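Long-range contacts in CaaX farnesyltransferase beta subunit Ram1 (Aspergillus fumigatus, PDB 4MBG), which probably binds the peptide substrate and, with its alpha-subunit partner and a zinc ion, transfers a farnesyl group from farnesyl diphosphate to a cysteine near the C-terminus of substrate proteins: residues W153-A158 with V207-M212; S198-S203 with Y255-V260; S369-N374 with T434-T439. All coordinates share one frame; numbering follows the deposited sequence.

Contact 1 of 3, residues W153-A158 with V207-M212; sequences WMVYWA and VLSIAM. With K (potassium ion), chain J.
Leu208, Ser209 and Met212 form the surface on which Tyr156 rests, where two inner helices of the alpha-alpha toroid, 151-164 and 200-213, pack side by side. The short segments run at 40° to one another, 9.0 Å apart at their closest. Leu208 comes first: its CD1 methyl lies 3.4 Å from CE1 of Tyr156, while its CB lies against CD1 of the same ring, so branch and stem together follow one side of the phenol. At Ser209 the backbones come nearest, its CA 5.2 Å from that of Tyr156. A small residue suits this place, and its OG, which hydrogen-bonds back to the carbonyl of Ala205, can touch CG1 of Val155 and the backbone of Tyr156 without needing a polar partner across the gap. The tyrosine CG stands anti to its own backbone N (chi1 167°), carrying the ring alongside the neighbouring helix; its hydroxyl ends in a hydrogen bond to the carbonyl of Val499. One turn after Leu208, Met212 reaches the same ring. Flexible and unbranched, it bends at chi3 (-73°), and its terminal CE methyl comes 3.5 Å from CD1 of Tyr156.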
# COMPACT_ATOMS: atom_id res chain seq x y z
N TRP B 153 2.91 8.05 -13.79
CA TRP B 153 2.49 8.43 -12.44
C TRP B 153 2.57 9.93 -12.24
O TRP B 153 1.69 10.54 -11.61
CB TRP B 153 3.38 7.79 -11.38
CG TRP B 153 3.02 6.38 -11.01
CD1 TRP B 153 3.85 5.29 -11.06
CD2 TRP B 153 1.79 5.93 -10.44
NE1 TRP B 153 3.19 4.18 -10.58
CE2 TRP B 153 1.92 4.55 -10.20
CE3 TRP B 153 0.58 6.56 -10.12
CZ2 TRP B 153 0.89 3.78 -9.66
CZ3 TRP B 153 -0.45 5.80 -9.58
CH2 TRP B 153 -0.29 4.42 -9.36
N MET B 154 3.64 10.54 -12.75
CA MET B 154 3.81 11.98 -12.56
C MET B 154 2.65 12.73 -13.19
O MET B 154 2.14 13.69 -12.61
CB MET B 154 5.16 12.44 -13.12
CG MET B 154 6.32 11.85 -12.30
SD MET B 154 7.88 11.82 -13.18
CE MET B 154 8.22 13.56 -13.37
N VAL B 155 2.19 12.26 -14.34
CA VAL B 155 1.03 12.88 -14.99
C VAL B 155 -0.22 12.70 -14.11
O VAL B 155 -0.94 13.66 -13.82
CB VAL B 155 0.80 12.32 -16.40
CG1 VAL B 155 -0.48 12.90 -17.02
CG2 VAL B 155 2.02 12.64 -17.28
N TYR B 156 -0.45 11.47 -13.67
CA TYR B 156 -1.60 11.20 -12.81
C TYR B 156 -1.62 12.01 -11.50
O TYR B 156 -2.64 12.62 -11.17
CB TYR B 156 -1.70 9.70 -12.49
CG TYR B 156 -2.68 9.43 -11.36
CD1 TYR B 156 -4.07 9.52 -11.57
CD2 TYR B 156 -2.21 9.17 -10.07
CE1 TYR B 156 -4.97 9.29 -10.52
CE2 TYR B 156 -3.09 8.93 -9.02
CZ TYR B 156 -4.46 9.00 -9.25
OH TYR B 156 -5.29 8.79 -8.19
N TRP B 157 -0.50 11.99 -10.76
CA TRP B 157 -0.43 12.67 -9.45
C TRP B 157 -0.74 14.16 -9.61
O TRP B 157 -1.47 14.75 -8.81
CB TRP B 157 0.97 12.54 -8.83
CG TRP B 157 1.36 11.13 -8.47
CD1 TRP B 157 0.53 10.12 -8.02
CD2 TRP B 157 2.67 10.58 -8.52
NE1 TRP B 157 1.28 8.99 -7.79
CE2 TRP B 157 2.59 9.24 -8.11
CE3 TRP B 157 3.92 11.09 -8.91
CZ2 TRP B 157 3.72 8.40 -8.03
CZ3 TRP B 157 5.05 10.25 -8.85
CH2 TRP B 157 4.93 8.92 -8.42
N ALA B 158 -0.18 14.77 -10.65
CA ALA B 158 -0.47 16.18 -10.90
C ALA B 158 -1.92 16.43 -11.28
O ALA B 158 -2.56 17.35 -10.73
CB ALA B 158 0.49 16.74 -11.95
N VAL B 207 -4.77 5.32 -17.56
CA VAL B 207 -6.24 5.24 -17.67
C VAL B 207 -6.93 6.28 -16.79
O VAL B 207 -7.91 6.93 -17.21
CB VAL B 207 -6.77 3.81 -17.36
CG1 VAL B 207 -8.33 3.82 -17.20
CG2 VAL B 207 -6.33 2.83 -18.49
N LEU B 208 -6.44 6.44 -15.57
CA LEU B 208 -7.03 7.44 -14.69
C LEU B 208 -6.80 8.87 -15.22
O LEU B 208 -7.67 9.73 -15.06
CB LEU B 208 -6.44 7.33 -13.27
CG LEU B 208 -6.79 6.04 -12.52
CD1 LEU B 208 -6.35 6.19 -11.07
CD2 LEU B 208 -8.25 5.69 -12.62
N SER B 209 -5.63 9.11 -15.80
CA SER B 209 -5.34 10.44 -16.38
C SER B 209 -6.29 10.70 -17.54
O SER B 209 -6.81 11.81 -17.69
CB SER B 209 -3.89 10.50 -16.90
OG SER B 209 -2.95 10.44 -15.81
N ILE B 210 -6.50 9.68 -18.37
CA ILE B 210 -7.40 9.78 -19.52
C ILE B 210 -8.82 10.04 -19.04
O ILE B 210 -9.53 10.86 -19.63
CB ILE B 210 -7.31 8.50 -20.40
CG1 ILE B 210 -6.01 8.53 -21.21
CG2 ILE B 210 -8.54 8.37 -21.31
CD1 ILE B 210 -5.61 7.16 -21.82
N ALA B 211 -9.23 9.34 -17.97
CA ALA B 211 -10.56 9.55 -17.38
C ALA B 211 -10.73 10.99 -16.91
O ALA B 211 -11.79 11.60 -17.10
CB ALA B 211 -10.81 8.59 -16.20
N MET B 212 -9.69 11.53 -16.28
CA MET B 212 -9.82 12.88 -15.75
C MET B 212 -9.96 13.93 -16.85
O MET B 212 -10.82 14.83 -16.75
CB MET B 212 -8.66 13.22 -14.80
CG MET B 212 -8.85 12.65 -13.41
SD MET B 212 -7.56 13.08 -12.25
CE MET B 212 -6.19 12.04 -12.83
K K J . 4.11 1.36 -8.97
O HOH W 1 4.23 1.53 -5.79

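Contact 2 of 3, residues S198-S203 with Y255-V260; sequences SHVASS and YCAMVV. With FPP (farnesyl diphosphate), chain F.
Val200 is the main bump of this interface, facing Cys256 and Ala257 where the first turn of helix 200-213 meets helix 251-263, two inner helices of the alpha-alpha toroid. The hollow that receives it is floored by small side chains, which leave room for the valine methyls: CG2 of Val200 lies 3.8 Å from CB of Cys256, and CG1 faces the CB of Ala257 at 4.3 Å. A beta-branched side chain fits well here, since its two methyls spread over both neighbours at once. The valine backbone joins in too, its carbonyl O lying 3.6 Å from the CB of Cys256. One turn on, the bump comes from the other helix. Val260 holds CG1 anti to its backbone N (chi1 167°), which leaves CG2 to meet the backbone of Ser203, 3.8 Å from its carbonyl C. Serine is small enough to admit that methyl, and its OG is engaged with the backbone N of Ile190. Before the helix, His199 serves as N-cap: Ala201 N donates to its ND1 in the ring plane (3.0 Å, 151°), fixing the start of the helix that carries Val200. Cys256 also faces the isoprenoid pocket, as does Tyr255, which presents a ring edge to C15, one of the two terminal methyls of farnesyl diphosphate. The same methyl lies 3.9 Å from SG of Cys256.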
# COMPACT_ATOMS: atom_id res chain seq x y z
N SER B 198 4.96 -2.95 -21.09
CA SER B 198 3.72 -2.52 -20.45
C SER B 198 3.75 -2.93 -18.99
O SER B 198 4.33 -3.97 -18.62
CB SER B 198 2.51 -3.10 -21.19
OG SER B 198 2.42 -2.54 -22.50
N HIS B 199 3.19 -2.09 -18.13
CA HIS B 199 3.21 -2.33 -16.69
C HIS B 199 1.83 -1.92 -16.15
O HIS B 199 1.27 -0.90 -16.57
CB HIS B 199 4.33 -1.46 -16.08
CG HIS B 199 4.64 -1.76 -14.64
ND1 HIS B 199 3.79 -1.40 -13.60
CD2 HIS B 199 5.72 -2.34 -14.06
CE1 HIS B 199 4.34 -1.76 -12.45
NE2 HIS B 199 5.51 -2.32 -12.70
N VAL B 200 1.27 -2.71 -15.24
CA VAL B 200 -0.08 -2.39 -14.78
C VAL B 200 -0.17 -1.04 -14.07
O VAL B 200 -1.21 -0.38 -14.13
CB VAL B 200 -0.71 -3.48 -13.86
CG1 VAL B 200 -0.79 -4.77 -14.58
CG2 VAL B 200 0.07 -3.64 -12.52
N ALA B 201 0.90 -0.61 -13.38
CA ALA B 201 0.83 0.69 -12.68
C ALA B 201 0.86 1.87 -13.66
O ALA B 201 0.14 2.87 -13.46
CB ALA B 201 1.95 0.81 -11.62
N SER B 202 1.69 1.78 -14.70
CA SER B 202 1.69 2.77 -15.77
C SER B 202 0.35 2.81 -16.45
O SER B 202 -0.14 3.87 -16.82
CB SER B 202 2.68 2.39 -16.87
OG SER B 202 3.89 1.99 -16.32
N SER B 203 -0.21 1.62 -16.69
CA SER B 203 -1.50 1.54 -17.36
C SER B 203 -2.63 2.14 -16.50
O SER B 203 -3.50 2.85 -17.01
CB SER B 203 -1.82 0.09 -17.76
OG SER B 203 -0.88 -0.40 -18.72
N TYR B 255 -4.91 -4.97 -7.84
CA TYR B 255 -5.71 -3.75 -7.81
C TYR B 255 -5.59 -2.91 -9.10
O TYR B 255 -6.62 -2.51 -9.68
CB TYR B 255 -5.33 -2.91 -6.57
CG TYR B 255 -5.89 -1.51 -6.64
CD1 TYR B 255 -7.23 -1.27 -6.40
CD2 TYR B 255 -5.06 -0.43 -6.95
CE1 TYR B 255 -7.74 0.04 -6.50
CE2 TYR B 255 -5.55 0.86 -7.03
CZ TYR B 255 -6.88 1.09 -6.83
OH TYR B 255 -7.33 2.39 -6.94
N CYS B 256 -4.36 -2.64 -9.55
CA CYS B 256 -4.17 -1.82 -10.76
C CYS B 256 -4.76 -2.54 -11.98
O CYS B 256 -5.43 -1.91 -12.80
CB CYS B 256 -2.68 -1.53 -11.02
SG CYS B 256 -1.95 -0.42 -9.80
N ALA B 257 -4.55 -3.86 -12.08
CA ALA B 257 -5.11 -4.61 -13.22
C ALA B 257 -6.64 -4.53 -13.26
O ALA B 257 -7.26 -4.35 -14.32
CB ALA B 257 -4.67 -6.10 -13.19
N MET B 258 -7.26 -4.70 -12.10
CA MET B 258 -8.71 -4.77 -12.08
C MET B 258 -9.37 -3.39 -12.25
O MET B 258 -10.47 -3.30 -12.81
CB MET B 258 -9.22 -5.51 -10.83
CG MET B 258 -8.91 -7.01 -10.85
SD MET B 258 -9.45 -7.89 -12.38
CE MET B 258 -11.19 -7.47 -12.43
N VAL B 259 -8.71 -2.34 -11.79
CA VAL B 259 -9.19 -0.98 -12.09
C VAL B 259 -9.16 -0.70 -13.59
O VAL B 259 -10.12 -0.15 -14.14
CB VAL B 259 -8.39 0.09 -11.32
CG1 VAL B 259 -8.64 1.53 -11.91
CG2 VAL B 259 -8.77 0.03 -9.82
N VAL B 260 -8.05 -1.06 -14.24
CA VAL B 260 -7.96 -0.89 -15.71
C VAL B 260 -9.06 -1.73 -16.37
O VAL B 260 -9.77 -1.25 -17.27
CB VAL B 260 -6.57 -1.28 -16.23
CG1 VAL B 260 -6.56 -1.42 -17.80
CG2 VAL B 260 -5.52 -0.24 -15.74
C1 FPP F . 7.31 0.57 2.25
O1 FPP F . 8.19 1.64 2.05
C2 FPP F . 6.17 0.64 1.44
C3 FPP F . 5.43 -0.53 0.87
C4 FPP F . 6.34 -1.60 0.31
C5 FPP F . 4.25 -0.08 -0.04
C6 FPP F . 4.44 0.48 -1.44
C7 FPP F . 3.32 0.73 -2.28
C8 FPP F . 2.42 1.91 -2.06
C10 FPP F . 3.11 3.21 -1.76
C9 FPP F . 1.35 2.09 -3.14
C11 FPP F . 0.75 0.86 -3.81
C12 FPP F . -0.49 1.03 -4.44
C13 FPP F . -0.64 1.36 -5.91
C14 FPP F . 0.58 1.59 -6.78
C15 FPP F . -2.01 1.59 -6.47
PA FPP F . 8.80 2.44 3.26
O1A FPP F . 9.59 1.52 4.14
O2A FPP F . 9.66 3.47 2.59
O3A FPP F . 7.64 3.16 4.02
PB FPP F . 7.08 2.84 5.49
O1B FPP F . 8.13 3.07 6.53
O2B FPP F . 6.54 1.45 5.57
O3B FPP F . 5.95 3.85 5.60

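Contact 3 of 3, residues S369-N374 with T434-T439; sequences SHWVGN and TCYALT. With FPP (farnesyl diphosphate), chain F.
Tyr436 and His370 meet beside Trp371 in an aromatic cluster that joins helix 431-444 of the alpha-alpha toroid to the short helix 368-371, close to the zinc site and against the farnesyl chain. Tyr436 can be followed outward. Its CB rests on CB of His370, 3.9 Å away. At CD1 the ring reaches the imidazole, 3.5 Å from CD2 of His370, and CE1 lies equally near that CD2. The two planes are nearly parallel, at 20°, but offset until one ring hardly covers the other. Further out, CZ comes 3.5 Å from CZ2 of Trp371, an atom that sits over one face of the phenol toward its rim; the indole and phenol planes meet obliquely at 44°. Over the centre of the opposite face lies SG of Cys435, and the hydroxyl O ends beside CH2 of Trp371.

The flat indole suits its place between protein and lipid: one face receives C9 of farnesyl diphosphate, and CH2 approaches C12 at 3.5 Å, while CD2 of His370 lies over the other face. NE1 of Trp371 is hydrogen-bonded to the hydroxyl of Tyr432. The imidazole is fixed in rotation by Asn374, whose ND2 donates an almost straight bond to ND1 in both the ring and the amide planes. Asn374 is itself anchored through OD1 to Thr443. With OG1 of Thr439 anti to the carbonyl carbon (chi1 -67°), the hydroxyl turns back to the carbonyl of Cys435 and CG2 faces the polar pair, 3.5 Å from ND1 of His370 and 3.6 Å from ND2 of Asn374.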
# COMPACT_ATOMS: atom_id res chain seq x y z
N SER B 369 -2.59 9.26 4.18
CA SER B 369 -3.88 9.91 4.30
C SER B 369 -4.83 9.32 3.26
O SER B 369 -6.05 9.18 3.51
CB SER B 369 -3.76 11.43 4.11
OG SER B 369 -2.70 11.95 4.92
N HIS B 370 -4.29 8.96 2.10
CA HIS B 370 -5.06 8.18 1.14
C HIS B 370 -5.04 6.67 1.41
O HIS B 370 -6.09 6.04 1.56
CB HIS B 370 -4.58 8.40 -0.30
CG HIS B 370 -5.14 7.38 -1.25
ND1 HIS B 370 -6.50 7.24 -1.46
CD2 HIS B 370 -4.54 6.39 -1.96
CE1 HIS B 370 -6.71 6.23 -2.29
NE2 HIS B 370 -5.53 5.71 -2.62
N TRP B 371 -3.84 6.06 1.48
CA TRP B 371 -3.82 4.58 1.52
C TRP B 371 -4.57 4.04 2.72
O TRP B 371 -5.36 3.09 2.59
CB TRP B 371 -2.38 4.02 1.49
CG TRP B 371 -1.61 4.53 0.29
CD1 TRP B 371 -0.52 5.36 0.31
CD2 TRP B 371 -1.90 4.28 -1.10
NE1 TRP B 371 -0.11 5.64 -0.98
CE2 TRP B 371 -0.93 5.00 -1.86
CE3 TRP B 371 -2.86 3.52 -1.77
CZ2 TRP B 371 -0.91 4.99 -3.27
CZ3 TRP B 371 -2.85 3.50 -3.15
CH2 TRP B 371 -1.87 4.23 -3.90
N VAL B 372 -4.35 4.63 3.89
CA VAL B 372 -5.11 4.20 5.06
C VAL B 372 -6.48 4.90 5.10
O VAL B 372 -7.51 4.27 5.38
CB VAL B 372 -4.31 4.47 6.37
CG1 VAL B 372 -5.20 4.20 7.59
CG2 VAL B 372 -3.09 3.52 6.38
N GLY B 373 -6.48 6.20 4.81
CA GLY B 373 -7.70 6.99 4.98
C GLY B 373 -8.84 6.44 4.14
O GLY B 373 -9.98 6.32 4.61
N ASN B 374 -8.55 6.10 2.89
CA ASN B 374 -9.59 5.57 2.02
C ASN B 374 -9.93 4.08 2.23
O ASN B 374 -10.86 3.56 1.60
CB ASN B 374 -9.31 5.91 0.54
CG ASN B 374 -9.87 7.27 0.15
OD1 ASN B 374 -10.97 7.64 0.58
ND2 ASN B 374 -9.13 8.02 -0.65
N THR B 434 1.93 15.21 -2.59
CA THR B 434 0.94 16.27 -2.77
C THR B 434 -0.40 15.65 -3.18
O THR B 434 -1.45 15.95 -2.59
CB THR B 434 1.41 17.27 -3.84
OG1 THR B 434 2.64 17.84 -3.42
CG2 THR B 434 0.38 18.38 -4.04
N CYS B 435 -0.37 14.76 -4.17
CA CYS B 435 -1.60 14.10 -4.61
C CYS B 435 -2.29 13.37 -3.44
O CYS B 435 -3.50 13.55 -3.19
CB CYS B 435 -1.27 13.11 -5.76
SG CYS B 435 -2.61 11.97 -6.19
N TYR B 436 -1.55 12.55 -2.71
CA TYR B 436 -2.22 11.68 -1.74
C TYR B 436 -2.58 12.38 -0.43
O TYR B 436 -3.55 12.00 0.19
CB TYR B 436 -1.45 10.34 -1.53
CG TYR B 436 -1.52 9.49 -2.79
CD1 TYR B 436 -2.76 9.04 -3.27
CD2 TYR B 436 -0.37 9.14 -3.51
CE1 TYR B 436 -2.87 8.26 -4.40
CE2 TYR B 436 -0.45 8.35 -4.67
CZ TYR B 436 -1.69 7.91 -5.11
OH TYR B 436 -1.78 7.14 -6.25
N ALA B 437 -1.85 13.43 -0.04
CA ALA B 437 -2.29 14.19 1.15
C ALA B 437 -3.60 14.91 0.80
O ALA B 437 -4.52 14.96 1.60
CB ALA B 437 -1.23 15.22 1.58
N LEU B 438 -3.67 15.46 -0.41
CA LEU B 438 -4.92 16.13 -0.79
C LEU B 438 -6.06 15.13 -0.92
O LEU B 438 -7.21 15.45 -0.62
CB LEU B 438 -4.76 16.89 -2.10
CG LEU B 438 -3.82 18.11 -2.04
CD1 LEU B 438 -3.52 18.55 -3.48
CD2 LEU B 438 -4.48 19.26 -1.26
N THR B 439 -5.76 13.95 -1.43
CA THR B 439 -6.81 12.95 -1.63
C THR B 439 -7.36 12.59 -0.24
O THR B 439 -8.57 12.47 -0.05
CB THR B 439 -6.25 11.66 -2.32
OG1 THR B 439 -5.86 11.98 -3.66
CG2 THR B 439 -7.30 10.56 -2.35
C1 FPP F . 7.31 0.57 2.25
O1 FPP F . 8.19 1.64 2.05
C2 FPP F . 6.17 0.64 1.44
C3 FPP F . 5.43 -0.53 0.87
C4 FPP F . 6.34 -1.60 0.31
C5 FPP F . 4.25 -0.08 -0.04
C6 FPP F . 4.44 0.48 -1.44
C7 FPP F . 3.32 0.73 -2.28
C8 FPP F . 2.42 1.91 -2.06
C10 FPP F . 3.11 3.21 -1.76
C9 FPP F . 1.35 2.09 -3.14
C11 FPP F . 0.75 0.86 -3.81
C12 FPP F . -0.49 1.03 -4.44
C13 FPP F . -0.64 1.36 -5.91
C14 FPP F . 0.58 1.59 -6.78
C15 FPP F . -2.01 1.59 -6.47
PA FPP F . 8.80 2.44 3.26
O1A FPP F . 9.59 1.52 4.14
O2A FPP F . 9.66 3.47 2.59
O3A FPP F . 7.64 3.16 4.02
PB FPP F . 7.08 2.84 5.49
O1B FPP F . 8.13 3.07 6.53
O2B FPP F . 6.54 1.45 5.57
O3B FPP F . 5.95 3.85 5.60

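All three contacts lie within the alpha-alpha toroid around the buried farnesyl pocket. Contacts 1 and 2 share helix 200-213, which packs on helix 151-164 in one and helix 251-263 in the other; their centres are 12 Å apart and their segments alternate along the chain. Contact 3 comes later in the sequence, its centre 15 Å from that of contact 1 and 19 Å from that of contact 2. It still touches contact 1, through Trp153, Tyr156 and Trp157 against helix 431-444, bringing early and late parts of the toroid together. Contacts 2 and 3 do not touch, but both reach farnesyl diphosphate, so distant segments line one lipid pocket near the zinc ion.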